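Local coordinates for transcriptional protein SWT1 (Saccharomyces cerevisiae, PDB 4PQZ) that takes part in transcription, probably as an activator, and has RNA endonuclease activity, this chain being its C-terminal, HEPN-like domain, at residues Phe35-Val46 with Lys118-Glu129. Numbering follows the deposited sequence.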
ATOM      1  N   PHE A  35     -17.758  11.759  -7.548  1.00115.76           N
ATOM      2  CA  PHE A  35     -17.017  10.614  -7.033  1.00 94.71           C
ATOM      3  C   PHE A  35     -15.614  10.366  -7.606  1.00 97.59           C
ATOM      4  O   PHE A  35     -14.681  10.084  -6.853  1.00 78.84           O
ATOM      5  CB  PHE A  35     -17.879   9.356  -7.166  1.00 85.35           C
ATOM      6  CG  PHE A  35     -17.231   8.127  -6.631  1.00 79.28           C
ATOM      7  CD1 PHE A  35     -16.539   7.273  -7.477  1.00 81.49           C
ATOM      8  CD2 PHE A  35     -17.302   7.824  -5.283  1.00 67.68           C
ATOM      9  CE1 PHE A  35     -15.932   6.132  -6.983  1.00 71.58           C
ATOM     10  CE2 PHE A  35     -16.695   6.677  -4.782  1.00 62.71           C
ATOM     11  CZ  PHE A  35     -16.011   5.838  -5.629  1.00 58.08           C
ATOM     12  N   ASP A  36     -15.468  10.473  -8.923  1.00120.21           N
ATOM     13  CA  ASP A  36     -14.290   9.932  -9.615  1.00119.52           C
ATOM     14  C   ASP A  36     -12.956  10.649  -9.366  1.00109.90           C
ATOM     15  O   ASP A  36     -11.903  10.013  -9.409  1.00109.86           O
ATOM     16  CB  ASP A  36     -14.548   9.801 -11.125  1.00129.19           C
ATOM     17  CG  ASP A  36     -15.593   8.747 -11.451  1.00133.67           C
ATOM     18  OD1 ASP A  36     -16.470   8.491 -10.600  1.00136.32           O
ATOM     19  OD2 ASP A  36     -15.539   8.176 -12.560  1.00134.61           O
ATOM     20  N   LYS A  37     -12.994  11.958  -9.122  1.00 96.01           N
ATOM     21  CA  LYS A  37     -11.761  12.725  -8.950  1.00 96.92           C
ATOM     22  C   LYS A  37     -11.058  12.305  -7.676  1.00 90.77           C
ATOM     23  O   LYS A  37      -9.835  12.185  -7.638  1.00 96.82           O
ATOM     24  CB  LYS A  37     -12.041  14.230  -8.907  1.00103.79           C
ATOM     25  CG  LYS A  37     -10.815  15.098  -8.611  1.00105.65           C
ATOM     26  CD  LYS A  37      -9.978  15.366  -9.857  1.00113.68           C
ATOM     27  CE  LYS A  37      -8.812  16.300  -9.551  1.00118.83           C
ATOM     28  NZ  LYS A  37      -7.807  15.656  -8.657  1.00118.02           N
ATOM     29  N   VAL A  38     -11.845  12.086  -6.632  1.00 78.69           N
ATOM     30  CA  VAL A  38     -11.310  11.612  -5.370  1.00 75.44           C
ATOM     31  C   VAL A  38     -11.113  10.084  -5.389  1.00 65.45           C
ATOM     32  O   VAL A  38     -10.386   9.544  -4.571  1.00 60.15           O
ATOM     33  CB  VAL A  38     -12.206  12.058  -4.194  1.00 77.91           C
ATOM     34  CG1 VAL A  38     -11.631  11.620  -2.861  1.00 87.89           C
ATOM     35  CG2 VAL A  38     -12.373  13.567  -4.210  1.00 76.16           C
ATOM     36  N   SER A  39     -11.748   9.394  -6.329  1.00 80.20           N
ATOM     37  CA  SER A  39     -11.497   7.963  -6.510  1.00 86.65           C
ATOM     38  C   SER A  39     -10.072   7.709  -7.000  1.00 80.16           C
ATOM     39  O   SER A  39      -9.315   6.961  -6.376  1.00 72.66           O
ATOM     40  CB  SER A  39     -12.488   7.339  -7.492  1.00 97.54           C
ATOM     41  OG  SER A  39     -12.331   5.928  -7.542  1.00100.32           O
ATOM     42  N   GLN A  40      -9.711   8.327  -8.124  1.00 74.92           N
ATOM     43  CA  GLN A  40      -8.359   8.199  -8.654  1.00 76.54           C
ATOM     44  C   GLN A  40      -7.324   8.861  -7.739  1.00 85.99           C
ATOM     45  O   GLN A  40      -6.202   8.372  -7.611  1.00 90.88           O
ATOM     46  CB  GLN A  40      -8.270   8.763 -10.071  1.00 83.25           C
ATOM     47  CG  GLN A  40      -6.972   8.418 -10.761  1.00 88.49           C
ATOM     48  CD  GLN A  40      -6.907   8.925 -12.173  1.00 94.46           C
ATOM     49  OE1 GLN A  40      -7.914   9.355 -12.732  1.00 96.10           O
ATOM     50  NE2 GLN A  40      -5.718   8.881 -12.766  1.00 94.08           N
ATOM     51  N   ASN A  41      -7.717   9.958  -7.095  1.00 93.85           N
ATOM     52  CA  ASN A  41      -6.844  10.694  -6.178  1.00 97.46           C
ATOM     53  C   ASN A  41      -6.315   9.847  -5.010  1.00 86.82           C
ATOM     54  O   ASN A  41      -5.119   9.859  -4.714  1.00 85.56           O
ATOM     55  CB  ASN A  41      -7.573  11.932  -5.648  1.00108.23           C
ATOM     56  CG  ASN A  41      -6.632  12.983  -5.110  1.00118.98           C
ATOM     57  OD1 ASN A  41      -5.414  12.858  -5.225  1.00120.81           O
ATOM     58  ND2 ASN A  41      -7.193  14.038  -4.527  1.00124.87           N
ATOM     59  N   VAL A  42      -7.208   9.122  -4.343  1.00 70.59           N
ATOM     60  CA  VAL A  42      -6.813   8.179  -3.296  1.00 66.24           C
ATOM     61  C   VAL A  42      -6.069   6.984  -3.888  1.00 63.81           C
ATOM     62  O   VAL A  42      -4.971   6.648  -3.451  1.00 62.52           O
ATOM     63  CB  VAL A  42      -8.041   7.663  -2.521  1.00 63.63           C
ATOM     64  CG1 VAL A  42      -7.644   6.561  -1.532  1.00 40.87           C
ATOM     65  CG2 VAL A  42      -8.763   8.828  -1.830  1.00 53.87           C
ATOM     66  N   PHE A  43      -6.684   6.354  -4.887  1.00 68.92           N
ATOM     67  CA  PHE A  43      -6.125   5.181  -5.567  1.00 70.21           C
ATOM     68  C   PHE A  43      -4.687   5.410  -6.036  1.00 77.28           C
ATOM     69  O   PHE A  43      -3.797   4.617  -5.721  1.00 78.92           O
ATOM     70  CB  PHE A  43      -7.030   4.763  -6.739  1.00 74.39           C
ATOM     71  CG  PHE A  43      -6.487   3.621  -7.570  1.00 59.74           C
ATOM     72  CD1 PHE A  43      -6.352   2.356  -7.031  1.00 55.57           C
ATOM     73  CD2 PHE A  43      -6.140   3.818  -8.898  1.00 62.34           C
ATOM     74  CE1 PHE A  43      -5.853   1.307  -7.796  1.00 65.22           C
ATOM     75  CE2 PHE A  43      -5.640   2.776  -9.675  1.00 65.42           C
ATOM     76  CZ  PHE A  43      -5.498   1.520  -9.124  1.00 59.84           C
ATOM     77  N   GLU A  44      -4.454   6.505  -6.759  1.00 83.11           N
ATOM     78  CA  GLU A  44      -3.124   6.780  -7.293  1.00 90.86           C
ATOM     79  C   GLU A  44      -2.119   7.193  -6.216  1.00 84.44           C
ATOM     80  O   GLU A  44      -0.918   6.961  -6.365  1.00 86.68           O
ATOM     81  CB  GLU A  44      -3.176   7.817  -8.423  1.00102.81           C
ATOM     82  CG  GLU A  44      -3.900   7.330  -9.684  1.00117.51           C
ATOM     83  CD  GLU A  44      -3.136   6.262 -10.470  1.00122.46           C
ATOM     84  OE1 GLU A  44      -1.886   6.296 -10.469  1.00130.07           O
ATOM     85  OE2 GLU A  44      -3.788   5.389 -11.093  1.00116.56           O
ATOM     86  N   GLN A  45      -2.602   7.790  -5.130  1.00 67.05           N
ATOM     87  CA  GLN A  45      -1.712   8.136  -4.022  1.00 64.44           C
ATOM     88  C   GLN A  45      -1.387   6.927  -3.145  1.00 59.13           C
ATOM     89  O   GLN A  45      -0.232   6.729  -2.761  1.00 63.83           O
ATOM     90  CB  GLN A  45      -2.277   9.278  -3.181  1.00 67.32           C
ATOM     91  CG  GLN A  45      -2.066  10.667  -3.789  1.00 70.12           C
ATOM     92  CD  GLN A  45      -2.821  11.747  -3.034  1.00 76.61           C
ATOM     93  OE1 GLN A  45      -3.269  11.537  -1.905  1.00 75.47           O
ATOM     94  NE2 GLN A  45      -2.973  12.906  -3.659  1.00 88.61           N
ATOM     95  N   VAL A  46      -2.403   6.124  -2.832  1.00 58.08           N
ATOM     96  CA  VAL A  46      -2.195   4.840  -2.154  1.00 60.23           C
ATOM     97  C   VAL A  46      -1.164   3.977  -2.898  1.00 57.99           C
ATOM     98  O   VAL A  46      -0.236   3.446  -2.281  1.00 47.97           O
ATOM     99  CB  VAL A  46      -3.511   4.052  -2.002  1.00 63.46           C
ATOM    100  CG1 VAL A  46      -3.233   2.636  -1.519  1.00 55.01           C
ATOM    101  CG2 VAL A  46      -4.453   4.782  -1.050  1.00 67.17           C
ATOM    102  N   LYS A 118      -9.052   0.511  -9.052  1.00 58.87           N
ATOM    103  CA  LYS A 118      -9.712   1.774  -8.736  1.00 66.43           C
ATOM    104  C   LYS A 118     -11.156   1.548  -8.316  1.00 68.68           C
ATOM    105  O   LYS A 118     -11.931   0.938  -9.056  1.00 67.22           O
ATOM    106  CB  LYS A 118      -9.669   2.729  -9.928  1.00 70.07           C
ATOM    107  CG  LYS A 118      -9.994   4.171  -9.547  1.00 77.11           C
ATOM    108  CD  LYS A 118     -10.106   5.083 -10.767  1.00 81.84           C
ATOM    109  CE  LYS A 118     -11.567   5.341 -11.122  1.00 86.97           C
ATOM    110  NZ  LYS A 118     -11.782   6.746 -11.588  1.00 93.25           N
ATOM    111  N   PRO A 119     -11.516   2.027  -7.112  1.00 69.17           N
ATOM    112  CA  PRO A 119     -12.881   1.898  -6.594  1.00 73.58           C
ATOM    113  C   PRO A 119     -13.937   2.555  -7.493  1.00 82.18           C
ATOM    114  O   PRO A 119     -13.775   3.706  -7.911  1.00 80.49           O
ATOM    115  CB  PRO A 119     -12.798   2.617  -5.246  1.00 52.77           C
ATOM    116  CG  PRO A 119     -11.386   2.466  -4.833  1.00 49.00           C
ATOM    117  CD  PRO A 119     -10.605   2.597  -6.102  1.00 53.71           C
ATOM    118  N   THR A 120     -15.007   1.814  -7.781  1.00 82.38           N
ATOM    119  CA  THR A 120     -16.094   2.313  -8.621  1.00 77.03           C
ATOM    120  C   THR A 120     -17.325   2.730  -7.813  1.00 75.34           C
ATOM    121  O   THR A 120     -18.266   3.298  -8.363  1.00 76.92           O
ATOM    122  CB  THR A 120     -16.513   1.286  -9.699  1.00 71.65           C
ATOM    123  OG1 THR A 120     -16.964   0.075  -9.073  1.00 72.04           O
ATOM    124  CG2 THR A 120     -15.344   0.979 -10.619  1.00 66.41           C
ATOM    125  N   ASN A 121     -17.314   2.450  -6.512  1.00 76.47           N
ATOM    126  CA  ASN A 121     -18.383   2.910  -5.618  1.00 77.83           C
ATOM    127  C   ASN A 121     -17.859   3.305  -4.236  1.00 76.15           C
ATOM    128  O   ASN A 121     -16.688   3.071  -3.925  1.00 69.04           O
ATOM    129  CB  ASN A 121     -19.504   1.870  -5.503  1.00 76.39           C
ATOM    130  CG  ASN A 121     -19.015   0.520  -5.002  1.00 71.85           C
ATOM    131  OD1 ASN A 121     -18.640   0.378  -3.845  1.00 70.26           O
ATOM    132  ND2 ASN A 121     -19.044  -0.483  -5.874  1.00 73.66           N
ATOM    133  N   LEU A 122     -18.718   3.903  -3.413  1.00 64.39           N
ATOM    134  CA  LEU A 122     -18.275   4.449  -2.127  1.00 61.03           C
ATOM    135  C   LEU A 122     -17.881   3.358  -1.148  1.00 49.28           C
ATOM    136  O   LEU A 122     -16.892   3.486  -0.423  1.00 55.46           O
ATOM    137  CB  LEU A 122     -19.336   5.370  -1.493  1.00 75.35           C
ATOM    138  CG  LEU A 122     -18.872   6.068  -0.199  1.00 79.53           C
ATOM    139  CD1 LEU A 122     -17.703   7.013  -0.479  1.00 83.22           C
ATOM    140  CD2 LEU A 122     -20.012   6.808   0.535  1.00 66.11           C
ATOM    141  N   ASN A 123     -18.664   2.286  -1.121  1.00 55.13           N
ATOM    142  CA  ASN A 123     -18.340   1.128  -0.302  1.00 57.69           C
ATOM    143  C   ASN A 123     -16.935   0.571  -0.636  1.00 59.12           C
ATOM    144  O   ASN A 123     -16.110   0.344   0.257  1.00 59.47           O
ATOM    145  CB  ASN A 123     -19.417   0.052  -0.468  1.00 50.98           C
ATOM    146  CG  ASN A 123     -19.042  -1.262   0.210  1.00 70.19           C
ATOM    147  OD1 ASN A 123     -18.544  -1.270   1.345  1.00 63.38           O
ATOM    148  ND2 ASN A 123     -19.270  -2.388  -0.491  1.00 58.34           N
ATOM    149  N   ASP A 124     -16.673   0.387  -1.930  1.00 62.58           N
ATOM    150  CA  ASP A 124     -15.400  -0.142  -2.419  1.00 58.72           C
ATOM    151  C   ASP A 124     -14.245   0.802  -2.099  1.00 55.39           C
ATOM    152  O   ASP A 124     -13.142   0.356  -1.784  1.00 46.32           O
ATOM    153  CB  ASP A 124     -15.466  -0.396  -3.929  1.00 61.42           C
ATOM    154  CG  ASP A 124     -16.244  -1.658  -4.286  1.00 66.58           C
ATOM    155  OD1 ASP A 124     -16.888  -2.240  -3.387  1.00 69.02           O
ATOM    156  OD2 ASP A 124     -16.210  -2.064  -5.469  1.00 61.85           O
ATOM    157  N   LEU A 125     -14.517   2.105  -2.164  1.00 67.48           N
ATOM    158  CA  LEU A 125     -13.521   3.130  -1.851  1.00 61.74           C
ATOM    159  C   LEU A 125     -13.147   3.135  -0.373  1.00 64.17           C
ATOM    160  O   LEU A 125     -11.983   3.305  -0.026  1.00 68.12           O
ATOM    161  CB  LEU A 125     -14.003   4.512  -2.297  1.00 52.04           C
ATOM    162  CG  LEU A 125     -13.033   5.686  -2.099  1.00 69.08           C
ATOM    163  CD1 LEU A 125     -11.652   5.387  -2.693  1.00 70.28           C
ATOM    164  CD2 LEU A 125     -13.606   6.983  -2.677  1.00 78.24           C
ATOM    165  N   ARG A 126     -14.135   2.933   0.495  1.00 55.46           N
ATOM    166  CA  ARG A 126     -13.869   2.833   1.926  1.00 50.15           C
ATOM    167  C   ARG A 126     -13.137   1.541   2.236  1.00 51.91           C
ATOM    168  O   ARG A 126     -12.194   1.525   3.029  1.00 60.34           O
ATOM    169  CB  ARG A 126     -15.170   2.918   2.736  1.00 49.86           C
ATOM    170  CG  ARG A 126     -15.912   4.219   2.517  1.00 52.72           C
ATOM    171  CD  ARG A 126     -16.999   4.426   3.544  1.00 60.53           C
ATOM    172  NE  ARG A 126     -17.188   5.848   3.822  1.00 67.73           N
ATOM    173  CZ  ARG A 126     -16.496   6.527   4.739  1.00 77.43           C
ATOM    174  NH1 ARG A 126     -15.568   5.918   5.471  1.00 71.91           N
ATOM    175  NH2 ARG A 126     -16.731   7.817   4.928  1.00 90.10           N
ATOM    176  N   THR A 127     -13.582   0.459   1.607  1.00 53.57           N
ATOM    177  CA  THR A 127     -12.940  -0.849   1.768  1.00 52.96           C
ATOM    178  C   THR A 127     -11.480  -0.800   1.317  1.00 48.99           C
ATOM    179  O   THR A 127     -10.596  -1.320   1.994  1.00 35.83           O
ATOM    180  CB  THR A 127     -13.704  -1.955   0.997  1.00 48.52           C
ATOM    181  OG1 THR A 127     -14.982  -2.158   1.612  1.00 49.35           O
ATOM    182  CG2 THR A 127     -12.932  -3.274   1.016  1.00 46.44           C
ATOM    183  N   PHE A 128     -11.246  -0.139   0.186  1.00 52.65           N
ATOM    184  CA  PHE A 128      -9.916   0.032  -0.372  1.00 45.28           C
ATOM    185  C   PHE A 128      -9.034   0.825   0.581  1.00 47.98           C
ATOM    186  O   PHE A 128      -7.981   0.346   1.012  1.00 53.69           O
ATOM    187  CB  PHE A 128      -9.993   0.739  -1.740  1.00 39.30           C
ATOM    188  CG  PHE A 128      -8.653   0.928  -2.403  1.00 51.00           C
ATOM    189  CD1 PHE A 128      -8.082  -0.097  -3.147  1.00 47.28           C
ATOM    190  CD2 PHE A 128      -7.955   2.131  -2.273  1.00 47.43           C
ATOM    191  CE1 PHE A 128      -6.829   0.072  -3.760  1.00 46.25           C
ATOM    192  CE2 PHE A 128      -6.714   2.305  -2.872  1.00 53.58           C
ATOM    193  CZ  PHE A 128      -6.154   1.275  -3.621  1.00 61.97           C
ATOM    194  N   GLU A 129      -9.472   2.042   0.895  1.00 52.61           N
ATOM    195  CA  GLU A 129      -8.718   2.941   1.756  1.00 54.26           C
ATOM    196  C   GLU A 129      -8.477   2.364   3.145  1.00 57.77           C
ATOM    197  O   GLU A 129      -7.363   2.468   3.653  1.00 47.22           O
ATOM    198  CB  GLU A 129      -9.389   4.315   1.844  1.00 57.13           C
ATOM    199  CG  GLU A 129      -8.541   5.398   2.515  1.00 60.46           C
ATOM    200  CD  GLU A 129      -8.573   5.340   4.047  1.00 60.54           C
ATOM    201  OE1 GLU A 129      -7.605   5.816   4.680  1.00 57.85           O
ATOM    202  OE2 GLU A 129      -9.563   4.821   4.616  1.00 53.99           O
TER
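The Lys118 and Phe43 side chains cross at about a right angle, with Lys118 CB over one face of the ring, 4.0 Å from its centroid, a CH-pi contact. Its backbone N sits above that same ring, nearer the rim. Beyond CB the lysine chain runs along helix 35-62, with CG passing 3.5 Å from Ser39 OG, and bends at its last two torsions. NZ ends near Asp36, but at 4.1 Å from Asp36 OD2, on a poorly ordered side chain, it makes no salt bridge; any attraction between the charges is probably weak.

The polar link is made by Ser39. With OG anti to the backbone N (chi1 -173°), the hydroxyl reaches Pro119 O, donating a 2.7 Å hydrogen bond that arrives in the carbonyl plane on a lone pair. The same carbonyl oxygen meets the edge of the Phe35 ring, 3.4 Å from CE1, while CE2 packs on Leu125 CD2. Asn121, at the N-cap of helix 122-139, accepts from Asp124 N.

Farther along, Phe128 CZ lies 3.6 Å from Phe43 CD1 and the two rings meet obliquely, their planes at 55°; Val46 CG1 packs against Phe128 CE2. The two helix segments run nearly parallel at 20°, their axes coming within 10.8 Å at the closest point. In this HEPN-like helical domain the contact joins the start of helix 35-62 to the start of helix 122-139 and the loop before it. Ile79 of helix 79-88 touches both Phe43 and Phe128, whereas helix 145-163 packs against Val46 through Trp158 and against Leu125 through Ile162.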